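Local coordinates for protein ApRick protease (Rickettsia conorii, PDB 5C9F) that probably cleaves peptide bonds as an aspartic endopeptidase, this chain being the retropepsin-like protease portion of a longer, predicted membrane protein, at residues 58-63 and 76-81; 41-46 and 90-95; 30-35 and 47-52; 35-40 and 103-108; 19-24 and 122-127. All coordinates share one frame; numbering follows the deposited sequence.

Contact 1. Residues 58-63 and 76-81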
# COMPACT_ATOMS: atom_id res chain seq x y z
N THR A 58 7.49 -42.03 -10.39
CA THR A 58 7.12 -43.10 -11.33
C THR A 58 5.75 -42.89 -12.00
O THR A 58 5.51 -43.48 -13.05
CB THR A 58 7.09 -44.49 -10.65
OG1 THR A 58 5.96 -44.58 -9.76
CG2 THR A 58 8.37 -44.71 -9.87
N LYS A 59 4.85 -42.11 -11.40
CA LYS A 59 3.52 -41.85 -11.97
C LYS A 59 3.52 -40.67 -12.91
O LYS A 59 2.62 -40.52 -13.72
CB LYS A 59 2.45 -41.53 -10.89
CG LYS A 59 2.41 -42.46 -9.70
CD LYS A 59 1.63 -43.72 -9.98
CE LYS A 59 1.45 -44.49 -8.69
NZ LYS A 59 0.69 -45.74 -8.91
N LEU A 60 4.49 -39.79 -12.76
CA LEU A 60 4.57 -38.59 -13.60
C LEU A 60 4.82 -39.07 -15.02
O LEU A 60 5.52 -40.05 -15.23
CB LEU A 60 5.68 -37.71 -13.17
CG LEU A 60 5.56 -37.04 -11.79
CD1 LEU A 60 6.82 -36.25 -11.52
CD2 LEU A 60 4.37 -36.12 -11.75
N LYS A 61 4.24 -38.41 -15.98
CA LYS A 61 4.55 -38.73 -17.36
C LYS A 61 5.46 -37.60 -17.88
O LYS A 61 5.13 -36.43 -17.81
CB LYS A 61 3.27 -38.92 -18.18
CG LYS A 61 2.13 -37.96 -17.85
CD LYS A 61 0.98 -38.07 -18.83
CE LYS A 61 -0.22 -37.26 -18.34
NZ LYS A 61 -1.46 -37.65 -19.06
N TYR A 62 6.62 -38.00 -18.39
CA TYR A 62 7.66 -37.08 -18.84
C TYR A 62 7.40 -36.78 -20.30
O TYR A 62 8.10 -37.22 -21.19
CB TYR A 62 9.05 -37.68 -18.59
CG TYR A 62 9.43 -37.65 -17.15
CD1 TYR A 62 8.84 -38.51 -16.22
CD2 TYR A 62 10.34 -36.70 -16.67
CE1 TYR A 62 9.17 -38.43 -14.87
CE2 TYR A 62 10.68 -36.62 -15.33
CZ TYR A 62 10.10 -37.47 -14.43
OH TYR A 62 10.48 -37.36 -13.13
N THR A 63 6.37 -35.99 -20.53
CA THR A 63 5.93 -35.70 -21.88
C THR A 63 6.54 -34.45 -22.48
O THR A 63 6.41 -34.22 -23.68
CB THR A 63 4.41 -35.51 -21.90
OG1 THR A 63 4.04 -34.53 -20.92
CG2 THR A 63 3.73 -36.83 -21.60
N ALA A 76 8.41 -33.77 -16.68
CA ALA A 76 6.99 -33.99 -16.42
C ALA A 76 6.40 -32.68 -15.95
O ALA A 76 6.90 -32.07 -14.98
CB ALA A 76 6.78 -35.07 -15.36
N PRO A 77 5.34 -32.22 -16.60
CA PRO A 77 4.67 -31.01 -16.15
C PRO A 77 3.88 -31.27 -14.88
O PRO A 77 3.34 -32.33 -14.73
CB PRO A 77 3.71 -30.67 -17.32
CG PRO A 77 3.52 -31.95 -18.03
CD PRO A 77 4.78 -32.73 -17.87
N ILE A 78 3.86 -30.29 -13.97
CA ILE A 78 3.09 -30.36 -12.74
C ILE A 78 2.46 -29.01 -12.51
O ILE A 78 2.85 -28.01 -13.10
CB ILE A 78 3.95 -30.75 -11.54
CG1 ILE A 78 5.14 -29.78 -11.39
CG2 ILE A 78 4.47 -32.21 -11.68
CD1 ILE A 78 5.90 -29.93 -10.11
N THR A 79 1.51 -28.99 -11.59
CA THR A 79 0.91 -27.75 -11.08
C THR A 79 1.03 -27.69 -9.56
O THR A 79 0.77 -28.66 -8.89
CB THR A 79 -0.56 -27.66 -11.48
OG1 THR A 79 -0.63 -27.69 -12.91
CG2 THR A 79 -1.18 -26.38 -10.97
N LEU A 80 1.52 -26.57 -9.05
CA LEU A 80 1.74 -26.40 -7.64
C LEU A 80 0.53 -25.65 -7.07
O LEU A 80 0.25 -24.52 -7.42
CB LEU A 80 3.02 -25.69 -7.40
CG LEU A 80 4.28 -26.43 -7.92
CD1 LEU A 80 5.45 -25.48 -7.88
CD2 LEU A 80 4.62 -27.66 -7.15
N ASN A 81 -0.21 -26.30 -6.20
CA ASN A 81 -1.43 -25.73 -5.66
C ASN A 81 -1.18 -24.39 -5.01
O ASN A 81 -1.92 -23.45 -5.24
CB ASN A 81 -2.08 -26.68 -4.64
CG ASN A 81 -2.52 -27.98 -5.27
OD1 ASN A 81 -2.89 -28.03 -6.42
ND2 ASN A 81 -2.45 -29.06 -4.51
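Ala76 meets Tyr62 near the base of the antiparallel hairpin formed by strands 64-68 and 71-84, probably the counterpart of the retropepsin flap hairpin. The interaction is CH-pi: Ala76 CB stands 3.9 Å from the centroid of the Tyr62 ring, only 3° off the ring normal. Tyr62 starts out away from the strand, and with CG beside the backbone N (chi1 -74°) the ring presents one face to the methyl. The nearest ring atom, Tyr62 CD2, is 3.5 Å from Ala76 N. Tyr62 is the centre of an inverse gamma turn, closed by a weak bond from Thr63 N to Lys61 O.

That carbonyl also faces the strand. Lys61 O takes a CA-H...O contact from Ala76 CA at 3.4 Å, and Ala76 CB is similarly close. No hydrogen bond crosses between the segments; Ala76, Ile78 and Leu80 pair with Val96, Gly94 and Ile92 of strand 88-97.

At the exposed side, the Thr63 side chain crosses that of Pro77 at about a right angle, Thr63 OG1 3.6 Å from Pro77 CD.

Apolar packing completes the join. Leu60 CB abuts Ala76 CB at 3.6 Å. Ile78 also touches Leu45 and Phe55, and the branch tips Leu60 CD2 and Ile78 CG2 meet at 3.9 Å.

Contact 2. Residues 41-46 and 90-95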
# COMPACT_ATOMS: atom_id res chain seq x y z
N SER A 41 11.29 -20.19 -17.53
CA SER A 41 9.91 -19.76 -17.63
C SER A 41 9.16 -20.27 -16.40
O SER A 41 8.99 -19.53 -15.41
CB SER A 41 9.28 -20.24 -18.96
OG SER A 41 9.54 -21.67 -19.09
N ASP A 42 8.71 -21.53 -16.45
CA ASP A 42 7.97 -22.13 -15.31
C ASP A 42 8.96 -22.60 -14.30
O ASP A 42 10.21 -22.56 -14.53
CB ASP A 42 6.96 -23.22 -15.78
CG ASP A 42 7.64 -24.43 -16.41
OD1 ASP A 42 8.60 -24.27 -17.17
OD2 ASP A 42 7.28 -25.57 -16.11
N ILE A 43 8.45 -22.95 -13.12
CA ILE A 43 9.31 -23.49 -12.08
C ILE A 43 9.90 -24.81 -12.49
O ILE A 43 9.20 -25.69 -13.07
CB ILE A 43 8.55 -23.66 -10.79
CG1 ILE A 43 8.38 -22.29 -10.15
CG2 ILE A 43 9.27 -24.61 -9.82
CD1 ILE A 43 7.44 -22.30 -9.00
N ALA A 44 11.18 -24.97 -12.21
CA ALA A 44 11.84 -26.26 -12.42
C ALA A 44 12.20 -26.88 -11.07
O ALA A 44 12.98 -26.33 -10.32
CB ALA A 44 13.10 -26.06 -13.26
N LEU A 45 11.59 -28.00 -10.74
CA LEU A 45 11.85 -28.64 -9.47
C LEU A 45 12.86 -29.78 -9.62
O LEU A 45 12.75 -30.59 -10.54
CB LEU A 45 10.56 -29.24 -8.89
CG LEU A 45 9.46 -28.48 -8.23
CD1 LEU A 45 8.48 -29.48 -7.63
CD2 LEU A 45 10.04 -27.59 -7.13
N THR A 46 13.76 -29.89 -8.67
CA THR A 46 14.61 -31.06 -8.63
C THR A 46 13.76 -32.26 -8.35
O THR A 46 12.69 -32.17 -7.74
CB THR A 46 15.72 -30.97 -7.54
OG1 THR A 46 15.10 -30.90 -6.24
CG2 THR A 46 16.58 -29.73 -7.74
N LYS A 90 -1.43 -19.22 -6.61
CA LYS A 90 -2.18 -20.46 -6.75
C LYS A 90 -1.98 -21.07 -8.12
O LYS A 90 -1.86 -20.37 -9.10
CB LYS A 90 -3.67 -20.23 -6.49
CG LYS A 90 -4.00 -19.61 -5.13
CD LYS A 90 -3.66 -20.50 -3.94
CE LYS A 90 -4.40 -21.83 -3.93
NZ LYS A 90 -5.87 -21.67 -3.83
N ASN A 91 -1.93 -22.40 -8.13
CA ASN A 91 -1.85 -23.21 -9.35
C ASN A 91 -0.77 -22.75 -10.29
O ASN A 91 -1.04 -22.35 -11.39
CB ASN A 91 -3.20 -23.25 -10.04
CG ASN A 91 -4.29 -23.79 -9.13
OD1 ASN A 91 -4.12 -24.82 -8.50
ND2 ASN A 91 -5.38 -23.06 -9.02
N ILE A 92 0.46 -22.81 -9.80
CA ILE A 92 1.61 -22.32 -10.46
C ILE A 92 2.22 -23.47 -11.23
O ILE A 92 2.39 -24.60 -10.74
CB ILE A 92 2.63 -21.79 -9.44
CG1 ILE A 92 1.98 -20.64 -8.66
CG2 ILE A 92 3.97 -21.42 -10.11
CD1 ILE A 92 1.44 -19.55 -9.57
N LYS A 93 2.56 -23.18 -12.47
CA LYS A 93 3.09 -24.20 -13.39
C LYS A 93 4.51 -24.54 -13.02
O LYS A 93 5.34 -23.65 -12.76
CB LYS A 93 3.07 -23.65 -14.83
CG LYS A 93 2.68 -24.63 -15.91
CD LYS A 93 3.17 -24.17 -17.30
CE LYS A 93 2.89 -25.20 -18.38
NZ LYS A 93 1.47 -25.20 -18.82
N GLY A 94 4.83 -25.82 -13.16
CA GLY A 94 6.21 -26.27 -13.01
C GLY A 94 6.44 -27.53 -13.76
O GLY A 94 5.56 -28.04 -14.47
N HIS A 95 7.65 -28.05 -13.66
CA HIS A 95 7.94 -29.32 -14.22
C HIS A 95 9.07 -29.94 -13.43
O HIS A 95 9.78 -29.25 -12.71
CB HIS A 95 8.37 -29.21 -15.69
CG HIS A 95 9.64 -28.43 -15.87
ND1 HIS A 95 9.64 -27.09 -16.15
CD2 HIS A 95 10.95 -28.82 -15.87
CE1 HIS A 95 10.89 -26.68 -16.31
NE2 HIS A 95 11.70 -27.70 -16.13
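His95 ND1 donates to Asp42 OD2 at 2.8 Å, almost straight at 171°, beside the parallel pairing of strands 43-45 and 88-97 in the mixed sheet of the retropepsin-like fold. The acceptor lies in the imidazole plane and is met on the syn side of the carboxylate, although the donor stands 30° out of the carboxylate plane. Both side chains have CG between the backbone N and the carbonyl carbon (chi1 65° for Asp42), and they come together at about a right angle. Tyr66 fixes the pair further: its hydroxyl bonds to Asp42 OD1, and its ring stacks with that of His95. Ala44 CA covers one imidazole face, 4.1 Å from the ring centroid, and the Ala44 methyl reaches NE2.

The backbones are laced by three bonds. Ile43 N gives to Lys93 O at 3.2 Å, His95 N to Ile43 O at 2.9 Å, and Leu45 N to His95 O at 3.0 Å. Gly94, paired with Ile43, brings its CA to 3.0 Å from Ile43 O. The sheet face carrying Ile43 turns into the core, where Phe34, Leu80 and Leu110 surround this side chain. There the tip of one isoleucine meets a branch of the other, Ile43 CD1 lying 3.7 Å from Ile92 CG2.

Contact 3. Residues 30-35 and 47-52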
# COMPACT_ATOMS: atom_id res chain seq x y z
N VAL A 30 5.41 -26.45 2.38
CA VAL A 30 6.76 -26.98 2.56
C VAL A 30 7.80 -25.95 2.09
O VAL A 30 7.74 -25.46 0.98
CB VAL A 30 6.95 -28.27 1.75
CG1 VAL A 30 8.35 -28.84 1.86
CG2 VAL A 30 5.90 -29.31 2.17
N LYS A 31 8.78 -25.70 2.93
CA LYS A 31 9.84 -24.78 2.58
C LYS A 31 10.70 -25.36 1.49
O LYS A 31 11.24 -26.49 1.64
CB LYS A 31 10.74 -24.49 3.77
CG LYS A 31 11.75 -23.42 3.50
CD LYS A 31 12.82 -23.48 4.62
CE LYS A 31 13.73 -22.27 4.62
NZ LYS A 31 14.68 -22.45 5.75
N ILE A 32 10.82 -24.62 0.38
CA ILE A 32 11.68 -25.04 -0.73
C ILE A 32 12.60 -23.88 -1.03
O ILE A 32 12.16 -22.74 -1.09
CB ILE A 32 10.85 -25.35 -2.01
CG1 ILE A 32 9.83 -26.47 -1.81
CG2 ILE A 32 11.78 -25.72 -3.16
CD1 ILE A 32 10.41 -27.84 -1.60
N LYS A 33 13.86 -24.18 -1.29
CA LYS A 33 14.84 -23.20 -1.70
C LYS A 33 14.95 -23.16 -3.21
O LYS A 33 15.19 -24.16 -3.85
CB LYS A 33 16.19 -23.53 -1.09
CG LYS A 33 17.17 -22.37 -1.26
CD LYS A 33 18.54 -22.76 -0.76
CE LYS A 33 19.37 -21.55 -0.42
NZ LYS A 33 20.77 -21.94 -0.09
N PHE A 34 14.73 -21.98 -3.78
CA PHE A 34 14.85 -21.77 -5.22
C PHE A 34 15.99 -20.86 -5.54
O PHE A 34 16.30 -19.93 -4.77
CB PHE A 34 13.60 -21.08 -5.76
CG PHE A 34 12.41 -21.93 -5.75
CD1 PHE A 34 12.22 -22.87 -6.74
CD2 PHE A 34 11.48 -21.85 -4.71
CE1 PHE A 34 11.11 -23.73 -6.70
CE2 PHE A 34 10.35 -22.67 -4.69
CZ PHE A 34 10.16 -23.61 -5.68
N MET A 35 16.63 -21.12 -6.67
CA MET A 35 17.49 -20.16 -7.30
C MET A 35 16.66 -19.37 -8.32
O MET A 35 15.92 -19.96 -9.10
CB MET A 35 18.64 -20.86 -8.00
CG MET A 35 19.69 -19.90 -8.58
SD MET A 35 21.14 -20.76 -9.22
CE MET A 35 20.52 -21.23 -10.79
N LYS A 47 14.25 -33.42 -8.74
CA LYS A 47 13.59 -34.67 -8.34
C LYS A 47 13.41 -34.78 -6.82
O LYS A 47 12.30 -35.18 -6.29
CB LYS A 47 14.38 -35.90 -8.87
CG LYS A 47 14.37 -36.05 -10.38
CD LYS A 47 14.77 -37.48 -10.81
CE LYS A 47 16.10 -37.99 -10.18
NZ LYS A 47 17.06 -38.68 -11.13
N GLU A 48 14.44 -34.42 -6.06
CA GLU A 48 14.32 -34.50 -4.60
C GLU A 48 13.23 -33.54 -4.03
O GLU A 48 12.47 -33.92 -3.14
CB GLU A 48 15.67 -34.24 -3.95
CG GLU A 48 15.64 -34.10 -2.44
CD GLU A 48 17.03 -33.79 -1.84
OE1 GLU A 48 17.15 -32.83 -1.06
OE2 GLU A 48 18.03 -34.50 -2.13
N ASP A 49 13.17 -32.30 -4.49
CA ASP A 49 12.08 -31.37 -4.07
C ASP A 49 10.69 -31.89 -4.49
O ASP A 49 9.74 -31.79 -3.72
CB ASP A 49 12.28 -29.97 -4.61
CG ASP A 49 13.42 -29.23 -3.92
OD1 ASP A 49 13.74 -29.59 -2.77
OD2 ASP A 49 13.96 -28.25 -4.51
N ALA A 50 10.59 -32.47 -5.70
CA ALA A 50 9.32 -33.03 -6.12
C ALA A 50 8.89 -34.13 -5.16
O ALA A 50 7.71 -34.18 -4.74
CB ALA A 50 9.41 -33.62 -7.53
N GLN A 51 9.85 -34.97 -4.75
CA GLN A 51 9.54 -36.04 -3.79
C GLN A 51 9.19 -35.48 -2.39
O GLN A 51 8.24 -35.94 -1.78
CB GLN A 51 10.71 -37.00 -3.68
CG GLN A 51 10.88 -37.80 -4.93
CD GLN A 51 12.12 -38.64 -4.93
OE1 GLN A 51 13.20 -38.15 -4.71
NE2 GLN A 51 11.94 -39.93 -5.07
N LYS A 52 9.89 -34.46 -1.92
CA LYS A 52 9.44 -33.73 -0.69
C LYS A 52 8.00 -33.24 -0.76
O LYS A 52 7.33 -33.20 0.26
CB LYS A 52 10.23 -32.47 -0.43
CG LYS A 52 11.67 -32.67 -0.04
CD LYS A 52 12.25 -31.25 0.28
CE LYS A 52 11.98 -30.90 1.74
NZ LYS A 52 12.00 -29.43 1.94
O HOH W 1 15.84 -26.69 -4.28
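Ile32 lies along the carboxylate of Asp49, the two side chains running past each other in opposite directions: Ile32 CG2 is 3.6 Å from Asp49 OD2, and Ile32 CD1 is 3.9 Å from Asp49 OD1. This is strand-on-helix packing within the retropepsin-like fold. Strand 30-35 and helix 47-52 run nearly antiparallel, 167° between directions, with axes 10.0 Å apart at closest approach. The same Ile32 CG2 also sits over a face of the Phe34 ring, so the branch bridges from the buried sheet interior to the helix.

Asp49 OD2 is gripped from more than one direction. Ser104 OG of strand 104-106 hydrogen-bonds to it, and a water donates to it at an unusually short 2.5 Å. That water also donates to Lys33 O at 2.6 Å, linking the strand backbone to the helix.

One helical turn on, Lys52 reaches across to the strand. A bend at chi3 (87°) carries its NZ to 3.1 Å from Lys31 O, with Val30 CG1 3.7 Å from the same nitrogen. Helix and strand are thus joined at a partly solvent-accessible seam by aliphatic contact and a bridging water; the serine and water donors probably stabilise Asp49 as a carboxylate beside Ile32.

Contact 4. Residues 35-40 and 103-108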
# COMPACT_ATOMS: atom_id res chain seq x y z
N MET A 35 16.63 -21.12 -6.67
CA MET A 35 17.49 -20.16 -7.30
C MET A 35 16.66 -19.37 -8.32
O MET A 35 15.92 -19.96 -9.10
CB MET A 35 18.64 -20.86 -8.00
CG MET A 35 19.69 -19.90 -8.58
SD MET A 35 21.14 -20.76 -9.22
CE MET A 35 20.52 -21.23 -10.79
N VAL A 36 16.77 -18.05 -8.27
CA VAL A 36 16.13 -17.19 -9.30
C VAL A 36 16.87 -17.32 -10.65
O VAL A 36 18.10 -17.28 -10.69
CB VAL A 36 16.16 -15.73 -8.86
CG1 VAL A 36 15.60 -14.82 -9.97
CG2 VAL A 36 15.37 -15.59 -7.57
N ASP A 37 16.12 -17.59 -11.71
CA ASP A 37 16.67 -17.75 -13.08
C ASP A 37 15.75 -17.03 -14.05
O ASP A 37 14.65 -17.53 -14.33
CB ASP A 37 16.74 -19.23 -13.44
CG ASP A 37 17.51 -19.50 -14.72
OD1 ASP A 37 17.86 -18.53 -15.42
OD2 ASP A 37 17.78 -20.68 -15.03
N THR A 38 16.14 -15.82 -14.48
CA THR A 38 15.38 -14.97 -15.43
C THR A 38 15.33 -15.60 -16.83
O THR A 38 14.48 -15.23 -17.60
CB THR A 38 15.95 -13.52 -15.54
OG1 THR A 38 17.36 -13.59 -15.79
CG2 THR A 38 15.70 -12.73 -14.28
N GLY A 39 16.22 -16.55 -17.10
CA GLY A 39 16.25 -17.41 -18.25
C GLY A 39 15.47 -18.70 -18.16
O GLY A 39 15.54 -19.48 -19.08
N ALA A 40 14.72 -18.92 -17.07
CA ALA A 40 13.65 -19.92 -16.98
C ALA A 40 12.23 -19.34 -17.13
O ALA A 40 11.97 -18.17 -16.83
CB ALA A 40 13.72 -20.62 -15.65
N ILE A 103 19.57 -27.38 -8.04
CA ILE A 103 18.65 -26.65 -7.18
C ILE A 103 17.45 -26.22 -7.99
O ILE A 103 17.55 -25.91 -9.20
CB ILE A 103 19.36 -25.43 -6.55
CG1 ILE A 103 18.48 -24.82 -5.50
CG2 ILE A 103 19.70 -24.43 -7.61
CD1 ILE A 103 19.20 -23.92 -4.54
N SER A 104 16.28 -26.21 -7.34
CA SER A 104 15.09 -25.84 -8.02
C SER A 104 15.16 -24.41 -8.48
O SER A 104 15.81 -23.58 -7.82
CB SER A 104 13.89 -26.06 -7.13
OG SER A 104 13.72 -27.43 -6.94
N LEU A 105 14.46 -24.10 -9.57
CA LEU A 105 14.52 -22.82 -10.21
C LEU A 105 13.19 -22.15 -10.18
O LEU A 105 12.19 -22.72 -10.56
CB LEU A 105 14.98 -22.94 -11.69
CG LEU A 105 16.33 -23.65 -11.94
CD1 LEU A 105 16.61 -23.79 -13.42
CD2 LEU A 105 17.46 -22.92 -11.25
N LEU A 106 13.22 -20.88 -9.88
CA LEU A 106 12.07 -20.03 -9.99
C LEU A 106 12.31 -19.14 -11.19
O LEU A 106 13.33 -18.43 -11.28
CB LEU A 106 12.04 -19.16 -8.72
CG LEU A 106 10.74 -18.53 -8.30
CD1 LEU A 106 10.94 -17.99 -6.89
CD2 LEU A 106 10.41 -17.42 -9.24
N GLY A 107 11.34 -19.10 -12.08
CA GLY A 107 11.54 -18.42 -13.37
C GLY A 107 10.61 -17.24 -13.54
O GLY A 107 9.93 -16.82 -12.58
N MET A 108 10.59 -16.72 -14.76
CA MET A 108 9.88 -15.49 -15.07
C MET A 108 8.41 -15.65 -14.99
O MET A 108 7.71 -14.65 -14.72
CB MET A 108 10.26 -14.99 -16.49
CG MET A 108 11.66 -14.48 -16.58
SD MET A 108 11.84 -13.05 -15.46
CE MET A 108 10.59 -11.95 -16.01
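Met35 and Leu105 lie side by side, pointing the same way, across the parallel pairing of strands 30-36 and 104-106. The Met35 chain extends with CG opposite the backbone N (chi1 -174°) and bends only at its last torsion (chi3 81°), which turns the methyl back so that Met35 CE rests 3.5 Å from Leu105 CD2. Lower on the same side chain, Met35 CB packs on Ile103 CG2 at 3.7 Å. Val36 and Leu106 occupy the other face of the pair and go with Ile23 and Leu111 into the core.

Three backbone bonds lock the strands: Met35 N to Ser104 O (2.8 Å), Leu106 N to Met35 O (3.0 Å) and Asp37 N to Leu106 O (2.9 Å). The chain then enters Asp37-Thr38-Gly39, the Asp-Thr-Gly signature of aspartic proteases, whose aspartate is catalytic in the family. A type I turn runs from Asp37 to Ala40, and Asp37 OD1 accepts a weak bond from Gly39 N; Asp37 OD2 lies 3.7 Å from Leu105 CD1.

Beyond the turn, Met108 N donates to Ala40 O at 2.9 Å, approaching 39° above the carbonyl plane. Met108 folds at chi2 and chi3, laying its thioether alongside Thr38, with SD 4.0 Å from Thr38 CG2. The signature loop is therefore held at both ends by backbone bonds, with the Leu105 methyl beside its aspartate.

Contact 5. Residues 19-24 and 122-127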
# COMPACT_ATOMS: atom_id res chain seq x y z
N GLY A 19 27.13 -15.40 -6.76
CA GLY A 19 26.61 -14.63 -7.88
C GLY A 19 25.12 -14.77 -8.14
O GLY A 19 24.59 -14.02 -8.95
N HIS A 20 24.44 -15.69 -7.43
CA HIS A 20 23.02 -15.98 -7.62
C HIS A 20 22.14 -15.45 -6.50
O HIS A 20 22.61 -15.13 -5.44
CB HIS A 20 22.80 -17.47 -7.75
CG HIS A 20 23.57 -18.08 -8.87
ND1 HIS A 20 23.40 -17.71 -10.18
CD2 HIS A 20 24.56 -19.02 -8.87
CE1 HIS A 20 24.22 -18.42 -10.95
NE2 HIS A 20 24.93 -19.22 -10.18
N PHE A 21 20.86 -15.24 -6.82
CA PHE A 21 19.89 -14.93 -5.84
C PHE A 21 19.11 -16.19 -5.49
O PHE A 21 18.69 -16.96 -6.41
CB PHE A 21 18.89 -13.87 -6.34
CG PHE A 21 19.48 -12.55 -6.61
CD1 PHE A 21 19.72 -11.65 -5.58
CD2 PHE A 21 19.81 -12.18 -7.90
CE1 PHE A 21 20.27 -10.43 -5.84
CE2 PHE A 21 20.37 -10.94 -8.17
CZ PHE A 21 20.59 -10.07 -7.14
N TYR A 22 18.92 -16.41 -4.19
CA TYR A 22 18.10 -17.52 -3.74
C TYR A 22 16.93 -17.00 -2.95
O TYR A 22 17.03 -16.01 -2.24
CB TYR A 22 18.95 -18.51 -2.88
CG TYR A 22 20.14 -19.08 -3.62
CD1 TYR A 22 20.02 -20.23 -4.39
CD2 TYR A 22 21.33 -18.44 -3.63
CE1 TYR A 22 21.09 -20.74 -5.11
CE2 TYR A 22 22.41 -18.97 -4.34
CZ TYR A 22 22.27 -20.11 -5.07
OH TYR A 22 23.32 -20.63 -5.76
N ILE A 23 15.81 -17.73 -3.04
CA ILE A 23 14.59 -17.39 -2.31
C ILE A 23 13.93 -18.65 -1.77
O ILE A 23 13.83 -19.64 -2.48
CB ILE A 23 13.47 -16.78 -3.20
CG1 ILE A 23 13.96 -15.67 -4.07
CG2 ILE A 23 12.38 -16.26 -2.29
CD1 ILE A 23 12.87 -15.24 -5.04
N ASN A 24 13.55 -18.59 -0.51
CA ASN A 24 12.82 -19.67 0.16
C ASN A 24 11.33 -19.39 -0.01
O ASN A 24 10.88 -18.26 0.18
CB ASN A 24 13.19 -19.70 1.64
CG ASN A 24 14.58 -20.18 1.86
OD1 ASN A 24 15.03 -21.15 1.25
ND2 ASN A 24 15.31 -19.48 2.68
N ASP A 122 23.35 -5.87 -6.55
CA ASP A 122 23.44 -7.04 -5.65
C ASP A 122 22.21 -7.23 -4.80
O ASP A 122 22.26 -7.96 -3.82
CB ASP A 122 24.71 -7.04 -4.79
CG ASP A 122 25.95 -7.16 -5.63
OD1 ASP A 122 25.87 -7.77 -6.73
OD2 ASP A 122 26.98 -6.61 -5.22
N LEU A 123 21.10 -6.59 -5.18
CA LEU A 123 19.79 -6.78 -4.48
C LEU A 123 18.68 -7.13 -5.41
O LEU A 123 18.58 -6.61 -6.52
CB LEU A 123 19.34 -5.49 -3.82
CG LEU A 123 20.17 -4.96 -2.69
CD1 LEU A 123 19.60 -3.61 -2.25
CD2 LEU A 123 20.25 -5.97 -1.54
N LEU A 124 17.83 -8.04 -4.95
CA LEU A 124 16.62 -8.41 -5.68
C LEU A 124 15.48 -7.92 -4.81
O LEU A 124 15.43 -8.25 -3.62
CB LEU A 124 16.58 -9.92 -5.86
CG LEU A 124 15.21 -10.62 -6.10
CD1 LEU A 124 14.61 -10.14 -7.36
CD2 LEU A 124 15.44 -12.12 -6.22
N ILE A 125 14.56 -7.17 -5.40
CA ILE A 125 13.47 -6.56 -4.66
C ILE A 125 12.14 -6.99 -5.30
O ILE A 125 11.91 -6.78 -6.50
CB ILE A 125 13.59 -5.02 -4.65
CG1 ILE A 125 14.94 -4.59 -4.05
CG2 ILE A 125 12.43 -4.42 -3.88
CD1 ILE A 125 15.88 -3.91 -5.02
N LEU A 126 11.34 -7.70 -4.52
CA LEU A 126 9.98 -8.09 -4.94
C LEU A 126 8.97 -7.26 -4.13
O LEU A 126 9.05 -7.23 -2.92
CB LEU A 126 9.74 -9.51 -4.62
CG LEU A 126 10.76 -10.47 -5.30
CD1 LEU A 126 10.57 -11.87 -4.81
CD2 LEU A 126 10.62 -10.45 -6.80
N ASN A 127 8.02 -6.64 -4.82
CA ASN A 127 6.92 -5.94 -4.22
C ASN A 127 5.62 -6.64 -4.61
O ASN A 127 5.43 -7.04 -5.76
CB ASN A 127 6.98 -4.47 -4.65
CG ASN A 127 8.09 -3.71 -3.88
OD1 ASN A 127 7.91 -3.34 -2.71
ND2 ASN A 127 9.19 -3.45 -4.54
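Phe21 spreads its ring against Leu124, where the mixed sheet of the protease fold meets the antiparallel sheet of strands 2-14, 123-131 and 116-120. Leu124 CB approaches over one ring face as a CH-pi contact, 3.9 Å from the centroid of the Phe21 ring and 22° off its normal; the nearest ring atom, Phe21 CD1, is 3.6 Å away. On the same side of the ring, Phe21 CE1 comes 3.5 Å from Leu124 N, while Asp122 O comes at the edge, near the ring plane.

In Leu124, chi1 157° together with chi2 63° brings CD2 to 3.9 Å from Phe21 CB. The same methyl is 4.2 Å from Ile23 CD1. Ile23 then reaches tip to tip toward Leu126, its CD1 4.1 Å from Leu126 CD1. From strand 116-120, Phe117 packs on both leucines and Ile119 on Phe21 and Leu124, and Arg15 makes a salt bridge with Asp122 at the outer end.

In their own sheets, Phe21 and Ile23 bond to Val36 and Phe34, whereas Leu124 bonds to Ile13. Other copies of the protein also press here, Met1 of the third subunit on Ile23 and Ile12 of the second on Leu123. The two sheets consequently adhere at this point through apolar packing of ring and aliphatic carbons, without a hydrogen bond between the segments.

Contacts 1 to 4 lie in the protease fold around one mixed sheet, and contact 5 joins that sheet to the antiparallel sheet built from the two chain ends. Centres of contacts 1 and 2, and of 2 and 4, are each about 10 Å apart; contact 1 and contact 5 are farthest, about 27 Å, on opposite sides of the chain centre. Strand 30-36 serves contacts 3 and 4, which share Met35. Along the chain contact 1 is nested within contact 2, contact 2 within contact 4, and contact 4 within contact 5; contact 3 closes before contact 1 opens and crosses contacts 2 and 4. The signature loop belongs to contact 4, just outside contact 2 and inside contact 5, whose antiparallel sheet meets other subunits.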